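Local coordinates for single-stranded DNA-binding protein 1 (Streptomyces coelicolor, PDB 4DAM) that probably binds single-stranded DNA as a homotetramer, the piece here being its OB-fold domain rather than the whole protein, at residues 37-48 with 59-70. The protein carries 1 engineered substitution. Numbering follows the deposited sequence. Where two conformers were deposited one is given.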
ATOM      1  N   PRO A  37      23.796   0.139 -14.350  1.00 21.50           N
ATOM      2  CA  PRO A  37      23.428   1.531 -14.103  1.00 20.01           C
ATOM      3  C   PRO A  37      22.659   1.738 -12.804  1.00 21.04           C
ATOM      4  O   PRO A  37      21.902   0.860 -12.368  1.00 20.52           O
ATOM      5  CB  PRO A  37      22.556   1.899 -15.305  1.00 22.49           C
ATOM      6  CG  PRO A  37      22.122   0.628 -15.907  1.00 27.74           C
ATOM      7  CD  PRO A  37      23.166  -0.394 -15.575  1.00 24.32           C
ATOM      8  N   SER A  38      22.872   2.890 -12.189  1.00 17.88           N
ATOM      9  CA  SER A  38      22.199   3.224 -10.928  1.00 17.27           C
ATOM     10  C   SER A  38      21.864   4.674 -10.959  1.00 17.86           C
ATOM     11  O   SER A  38      22.661   5.470 -11.458  1.00 17.05           O
ATOM     12  CB  SER A  38      23.147   2.948  -9.760  1.00 21.79           C
ATOM     13  OG  SER A  38      22.819   3.668  -8.575  1.00 30.51           O
ATOM     14  N   VAL A  39      20.692   5.029 -10.442  1.00 16.79           N
ATOM     15  CA  VAL A  39      20.345   6.421 -10.239  0.51 15.89           C
ATOM     16  C   VAL A  39      19.748   6.607  -8.868  1.00 15.74           C
ATOM     17  O   VAL A  39      19.114   5.691  -8.333  1.00 18.69           O
ATOM     18  CB  VAL A  39      19.340   6.851 -11.299  0.51 16.44           C
ATOM     19  CG1 VAL A  39      17.954   6.287 -11.007  0.51 17.19           C
ATOM     20  CG2 VAL A  39      19.348   8.369 -11.452  0.51 17.71           C
ATOM     21  N   ARG A  40      20.005   7.763  -8.266  1.00 13.38           N
ATOM     22  CA  ARG A  40      19.413   8.108  -6.981  1.00 14.59           C
ATOM     23  C   ARG A  40      18.965   9.546  -7.027  1.00 14.96           C
ATOM     24  O   ARG A  40      19.581  10.391  -7.698  1.00 16.36           O
ATOM     25  CB  ARG A  40      20.362   7.880  -5.821  1.00 20.77           C
ATOM     26  CG  ARG A  40      21.583   8.712  -5.808  1.00 25.96           C
ATOM     27  CD  ARG A  40      22.202   8.736  -4.427  0.70 30.12           C
ATOM     28  NE  ARG A  40      23.536   9.298  -4.511  0.70 39.34           N
ATOM     29  CZ  ARG A  40      23.849  10.583  -4.392  0.70 36.47           C
ATOM     30  NH1 ARG A  40      22.922  11.498  -4.140  0.70 40.17           N
ATOM     31  NH2 ARG A  40      25.117  10.950  -4.517  0.70 44.85           N
ATOM     32  N   PHE A  41      17.871   9.810  -6.335  1.00 14.45           N
ATOM     33  CA  PHE A  41      17.394  11.175  -6.146  1.00 13.89           C
ATOM     34  C   PHE A  41      16.570  11.263  -4.884  1.00 14.14           C
ATOM     35  O   PHE A  41      16.027  10.271  -4.401  1.00 15.86           O
ATOM     36  CB  PHE A  41      16.600  11.699  -7.354  1.00 15.33           C
ATOM     37  CG  PHE A  41      15.346  10.943  -7.638  1.00 14.96           C
ATOM     38  CD1 PHE A  41      14.128  11.384  -7.142  1.00 14.66           C
ATOM     39  CD2 PHE A  41      15.374   9.818  -8.437  1.00 16.61           C
ATOM     40  CE1 PHE A  41      12.956  10.674  -7.412  1.00 14.28           C
ATOM     41  CE2 PHE A  41      14.211   9.108  -8.720  1.00 15.65           C
ATOM     42  CZ  PHE A  41      13.006   9.550  -8.204  1.00 15.23           C
ATOM     43  N   ARG A  42      16.442  12.481  -4.373  1.00 15.12           N
ATOM     44  CA  ARG A  42      15.593  12.733  -3.216  1.00 15.79           C
ATOM     45  C   ARG A  42      14.181  13.035  -3.669  1.00 15.22           C
ATOM     46  O   ARG A  42      13.977  13.760  -4.624  1.00 16.92           O
ATOM     47  CB  ARG A  42      16.155  13.892  -2.418  1.00 19.81           C
ATOM     48  CG  ARG A  42      15.533  14.165  -1.059  1.00 23.03           C
ATOM     49  CD  ARG A  42      16.421  15.207  -0.379  1.00 28.32           C
ATOM     50  NE  ARG A  42      16.031  15.575   0.974  1.00 37.09           N
ATOM     51  CZ  ARG A  42      16.194  14.825   2.056  1.00 32.64           C
ATOM     52  NH1 ARG A  42      16.709  13.598   1.981  1.00 37.66           N
ATOM     53  NH2 ARG A  42      15.802  15.309   3.221  1.00 40.28           N
ATOM     54  N   LEU A  43      13.212  12.448  -2.977  1.00 14.22           N
ATOM     55  CA  LEU A  43      11.793  12.632  -3.258  1.00 12.85           C
ATOM     56  C   LEU A  43      11.126  13.274  -2.047  1.00 15.87           C
ATOM     57  O   LEU A  43      11.274  12.795  -0.916  1.00 16.35           O
ATOM     58  CB  LEU A  43      11.124  11.285  -3.528  1.00 14.18           C
ATOM     59  CG  LEU A  43       9.617  11.290  -3.840  1.00 14.93           C
ATOM     60  CD1 LEU A  43       9.349  11.872  -5.228  1.00 17.31           C
ATOM     61  CD2 LEU A  43       9.030   9.878  -3.712  1.00 17.93           C
ATOM     62  N   ALA A  44      10.391  14.349  -2.289  1.00 14.75           N
ATOM     63  CA  ALA A  44       9.614  15.044  -1.249  1.00 15.16           C
ATOM     64  C   ALA A  44       8.137  14.757  -1.422  1.00 16.39           C
ATOM     65  O   ALA A  44       7.559  15.079  -2.462  1.00 16.73           O
ATOM     66  CB  ALA A  44       9.846  16.550  -1.313  1.00 18.61           C
ATOM     67  N   VAL A  45       7.525  14.183  -0.382  1.00 15.84           N
ATOM     68  CA  VAL A  45       6.122  13.819  -0.415  1.00 16.23           C
ATOM     69  C   VAL A  45       5.388  14.594   0.683  1.00 18.89           C
ATOM     70  O   VAL A  45       5.580  14.332   1.876  1.00 18.77           O
ATOM     71  CB  VAL A  45       5.955  12.290  -0.214  1.00 16.41           C
ATOM     72  CG1 VAL A  45       4.485  11.881  -0.211  1.00 18.92           C
ATOM     73  CG2 VAL A  45       6.776  11.503  -1.230  1.00 17.16           C
ATOM     74  N   THR A  46       4.577  15.565   0.279  1.00 19.02           N
ATOM     75  CA  THR A  46       3.924  16.459   1.237  1.00 20.32           C
ATOM     76  C   THR A  46       2.447  16.113   1.377  1.00 19.91           C
ATOM     77  O   THR A  46       1.697  16.148   0.398  1.00 22.88           O
ATOM     78  CB  THR A  46       4.104  17.937   0.828  1.00 24.01           C
ATOM     79  OG1 THR A  46       5.496  18.229   0.759  1.00 26.13           O
ATOM     80  CG2 THR A  46       3.472  18.871   1.865  1.00 25.75           C
ATOM     81  N   ALA A  47       2.043  15.754   2.594  1.00 20.12           N
ATOM     82  CA  ALA A  47       0.635  15.529   2.913  1.00 19.77           C
ATOM     83  C   ALA A  47      -0.041  16.895   2.948  1.00 22.16           C
ATOM     84  O   ALA A  47       0.593  17.891   3.271  1.00 25.17           O
ATOM     85  CB  ALA A  47       0.491  14.817   4.258  1.00 25.44           C
ATOM     86  N   ARG A  48      -1.305  16.916   2.580  1.00 25.94           N
ATOM     87  CA  ARG A  48      -2.098  18.158   2.559  1.00 32.43           C
ATOM     88  C   ARG A  48      -3.418  17.909   3.232  1.00 40.11           C
ATOM     89  O   ARG A  48      -3.936  16.790   3.196  1.00 39.06           O
ATOM     90  CB  ARG A  48      -2.332  18.608   1.119  1.00 37.61           C
ATOM     91  CG  ARG A  48      -1.063  18.971   0.392  1.00 39.96           C
ATOM     92  CD  ARG A  48      -1.350  19.278  -1.064  1.00 49.54           C
ATOM     93  NE  ARG A  48      -0.090  19.215  -1.891  1.00 61.12           N
ATOM     94  CZ  ARG A  48       0.603  18.082  -2.146  1.00 62.77           C
ATOM     95  NH1 ARG A  48       0.193  16.892  -1.698  1.00 57.13           N
ATOM     96  NH2 ARG A  48       1.723  18.127  -2.880  1.00 70.79           N
ATOM     97  N   ASP A  59      -0.444  22.636   3.550  1.00 38.28           N
ATOM     98  CA  ASP A  59       0.605  21.617   3.657  1.00 36.56           C
ATOM     99  C   ASP A  59       0.757  21.097   5.082  1.00 40.93           C
ATOM    100  O   ASP A  59       0.768  21.869   6.042  1.00 37.19           O
ATOM    101  CB  ASP A  59       1.957  22.166   3.202  1.00 39.48           C
ATOM    102  CG  ASP A  59       2.107  22.205   1.696  1.00 43.09           C
ATOM    103  OD1 ASP A  59       1.166  21.808   0.971  1.00 50.18           O
ATOM    104  OD2 ASP A  59       3.194  22.616   1.238  1.00 47.48           O
ATOM    105  N   GLY A  60       0.864  19.777   5.195  1.00 35.20           N
ATOM    106  CA  GLY A  60       1.182  19.120   6.438  1.00 30.16           C
ATOM    107  C   GLY A  60       2.621  18.666   6.411  1.00 31.03           C
ATOM    108  O   GLY A  60       3.498  19.346   5.873  1.00 32.46           O
ATOM    109  N   HIS A  61       2.861  17.490   6.977  1.00 28.29           N
ATOM    110  CA  HIS A  61       4.205  16.946   7.075  1.00 25.23           C
ATOM    111  C   HIS A  61       4.757  16.545   5.722  1.00 23.34           C
ATOM    112  O   HIS A  61       4.040  15.992   4.887  1.00 24.70           O
ATOM    113  CB  HIS A  61       4.163  15.727   7.983  1.00 24.96           C
ATOM    114  CG  HIS A  61       5.482  15.048   8.141  1.00 23.84           C
ATOM    115  ND1 HIS A  61       6.490  15.575   8.872  1.00 27.32           N
ATOM    116  CD2 HIS A  61       5.965  13.873   7.593  1.00 23.44           C
ATOM    117  CE1 HIS A  61       7.555  14.763   8.807  1.00 25.56           C
ATOM    118  NE2 HIS A  61       7.229  13.712   8.035  1.00 23.54           N
ATOM    119  N   THR A  62       6.027  16.837   5.493  1.00 20.11           N
ATOM    120  CA  THR A  62       6.748  16.357   4.316  1.00 19.40           C
ATOM    121  C   THR A  62       7.643  15.158   4.669  1.00 18.51           C
ATOM    122  O   THR A  62       8.547  15.277   5.499  1.00 21.33           O
ATOM    123  CB  THR A  62       7.607  17.462   3.656  1.00 22.92           C
ATOM    124  OG1 THR A  62       6.738  18.504   3.183  1.00 27.68           O
ATOM    125  CG2 THR A  62       8.391  16.884   2.501  1.00 22.41           C
ATOM    126  N   ASN A  63       7.377  14.024   4.017  1.00 17.10           N
ATOM    127  CA  ASN A  63       8.246  12.861   4.053  1.00 16.68           C
ATOM    128  C   ASN A  63       9.312  13.013   2.965  1.00 15.97           C
ATOM    129  O   ASN A  63       8.980  13.196   1.779  1.00 18.20           O
ATOM    130  CB  ASN A  63       7.481  11.556   3.762  1.00 16.82           C
ATOM    131  CG  ASN A  63       6.660  11.020   4.942  1.00 17.28           C
ATOM    132  OD1 ASN A  63       5.708  10.221   4.763  1.00 20.68           O
ATOM    133  ND2 ASN A  63       7.012  11.422   6.131  1.00 14.54           N
ATOM    134  N   PHE A  64      10.575  12.855   3.336  1.00 15.94           N
ATOM    135  CA  PHE A  64      11.667  12.742   2.367  1.00 15.76           C
ATOM    136  C   PHE A  64      12.152  11.308   2.258  1.00 17.01           C
ATOM    137  O   PHE A  64      12.331  10.628   3.273  1.00 18.38           O
ATOM    138  CB  PHE A  64      12.842  13.634   2.744  1.00 17.36           C
ATOM    139  CG  PHE A  64      12.526  15.104   2.621  1.00 19.45           C
ATOM    140  CD1 PHE A  64      12.059  15.815   3.722  1.00 24.09           C
ATOM    141  CD2 PHE A  64      12.627  15.753   1.399  1.00 23.26           C
ATOM    142  CE1 PHE A  64      11.755  17.172   3.622  1.00 25.44           C
ATOM    143  CE2 PHE A  64      12.340  17.111   1.304  1.00 23.68           C
ATOM    144  CZ  PHE A  64      11.892  17.803   2.412  1.00 24.81           C
ATOM    145  N   PHE A  65      12.350  10.877   1.020  1.00 14.76           N
ATOM    146  CA  PHE A  65      12.899   9.571   0.701  1.00 14.48           C
ATOM    147  C   PHE A  65      14.061   9.708  -0.253  1.00 16.18           C
ATOM    148  O   PHE A  65      14.089  10.600  -1.102  1.00 17.78           O
ATOM    149  CB  PHE A  65      11.869   8.688   0.013  1.00 13.62           C
ATOM    150  CG  PHE A  65      10.608   8.470   0.783  1.00 13.73           C
ATOM    151  CD1 PHE A  65       9.510   9.294   0.604  1.00 16.28           C
ATOM    152  CD2 PHE A  65      10.513   7.412   1.673  1.00 13.17           C
ATOM    153  CE1 PHE A  65       8.345   9.088   1.302  1.00 17.16           C
ATOM    154  CE2 PHE A  65       9.353   7.204   2.379  1.00 15.63           C
ATOM    155  CZ  PHE A  65       8.262   8.048   2.202  1.00 16.89           C
ATOM    156  N   THR A  66      15.030   8.810  -0.113  1.00 14.46           N
ATOM    157  CA  THR A  66      16.033   8.628  -1.158  1.00 14.29           C
ATOM    158  C   THR A  66      15.561   7.493  -2.044  1.00 15.32           C
ATOM    159  O   THR A  66      15.347   6.367  -1.573  1.00 15.74           O
ATOM    160  CB  THR A  66      17.404   8.289  -0.591  1.00 18.14           C
ATOM    161  OG1 THR A  66      17.809   9.351   0.287  1.00 21.70           O
ATOM    162  CG2 THR A  66      18.418   8.144  -1.701  1.00 20.43           C
ATOM    163  N   VAL A  67      15.346   7.800  -3.305  1.00 13.59           N
ATOM    164  CA  VAL A  67      14.873   6.835  -4.276  1.00 13.08           C
ATOM    165  C   VAL A  67      16.036   6.310  -5.101  1.00 15.11           C
ATOM    166  O   VAL A  67      16.836   7.073  -5.650  1.00 14.90           O
ATOM    167  CB  VAL A  67      13.810   7.435  -5.233  1.00 13.40           C
ATOM    168  CG1 VAL A  67      13.356   6.404  -6.257  1.00 14.40           C
ATOM    169  CG2 VAL A  67      12.625   8.027  -4.465  1.00 14.94           C
ATOM    170  N   TRP A  68      16.103   4.978  -5.186  1.00 13.32           N
ATOM    171  CA  TRP A  68      17.133   4.276  -5.924  1.00 14.59           C
ATOM    172  C   TRP A  68      16.514   3.504  -7.059  1.00 14.60           C
ATOM    173  O   TRP A  68      15.512   2.833  -6.885  1.00 17.73           O
ATOM    174  CB  TRP A  68      17.841   3.283  -5.023  1.00 15.22           C
ATOM    175  CG  TRP A  68      18.547   3.895  -3.859  1.00 17.62           C
ATOM    176  CD1 TRP A  68      18.036   4.197  -2.601  1.00 20.63           C
ATOM    177  CD2 TRP A  68      19.938   4.323  -3.823  1.00 18.03           C
ATOM    178  NE1 TRP A  68      19.001   4.748  -1.804  1.00 21.47           N
ATOM    179  CE2 TRP A  68      20.172   4.853  -2.492  1.00 21.77           C
ATOM    180  CE3 TRP A  68      20.982   4.298  -4.733  1.00 22.87           C
ATOM    181  CZ2 TRP A  68      21.418   5.321  -2.099  1.00 23.70           C
ATOM    182  CZ3 TRP A  68      22.235   4.794  -4.326  1.00 25.70           C
ATOM    183  CH2 TRP A  68      22.429   5.306  -3.048  1.00 26.52           C
ATOM    184  N   ALA A  69      17.127   3.582  -8.227  1.00 14.03           N
ATOM    185  CA  ALA A  69      16.714   2.810  -9.376  1.00 16.26           C
ATOM    186  C   ALA A  69      17.919   2.139 -10.023  1.00 16.66           C
ATOM    187  O   ALA A  69      19.046   2.630  -9.929  1.00 16.67           O
ATOM    188  CB  ALA A  69      15.972   3.703 -10.381  1.00 19.72           C
ATOM    189  N   ASN A  70      17.666   1.019 -10.687  1.00 16.50           N
ATOM    190  CA  ASN A  70      18.684   0.288 -11.381  0.53 17.94           C
ATOM    191  C   ASN A  70      18.255  -0.157 -12.782  1.00 17.84           C
ATOM    192  O   ASN A  70      17.096   0.001 -13.158  1.00 17.38           O
ATOM    193  CB  ASN A  70      19.035  -0.938 -10.533  0.53 20.41           C
ATOM    194  CG  ASN A  70      19.863  -0.613  -9.348  0.53 22.66           C
ATOM    195  OD1 ASN A  70      21.006  -0.300  -9.485  0.53 31.99           O
ATOM    196  ND2 ASN A  70      19.289  -0.712  -8.176  0.53 25.37           N
TER
HETATM  197  O   HOH W   1      20.747   2.467  -7.677  1.00 34.93           O
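F41 lays one face of its ring over V67, whose CB sits 3.9 Å from the ring centroid in a CH-pi contact. The ring gets there because CG stands between the backbone N and the carbonyl carbon (chi1 63°), which brings it across to V67. V67 is branched at CB, so while CG1 meets the ring its CG2 reaches L43 CB at 3.7 Å. With an alanine instead of F41, V67 CB and CG1 would be likely to lose the ring packed over them, opening a gap on this buried face. Farther along, V45 CG2 meets the edge of the F65 ring, 3.8 Å from CE1; V45 also packs on N14 of the second subunit. Apolar F41, L43, F65 and V67 suit the interior of the OB-fold barrel, where L43 and F65 also touch strand 86-100. The two segments belong to neighbouring antiparallel strands of a hairpin of this fold, with paired backbone bonds such as V67 N to F41 O (2.8 Å). A beta bulge between T46 and R48 shifts the register by one residue while backbone bonds continue, as from G60 N to A47 O.

The other face, carrying R40, R42, F64 and W68, is looser and more exposed. Here the long arginines lie along aromatic rings: the R42 guanidinium is nearly parallel to the F64 ring, the planes 10° apart, with NH2 3.3 Å from CG. R40 instead uses its aliphatic part, CB lying over the six-membered ring of W68. Such arginines and aromatics are consistent with a surface for single-stranded DNA. Nearer the bulge, T46 OG1 and T62 OG1 share a 2.7 Å hydrogen bond, the small hydroxyls fitting a close non-hydrogen-bonded pair.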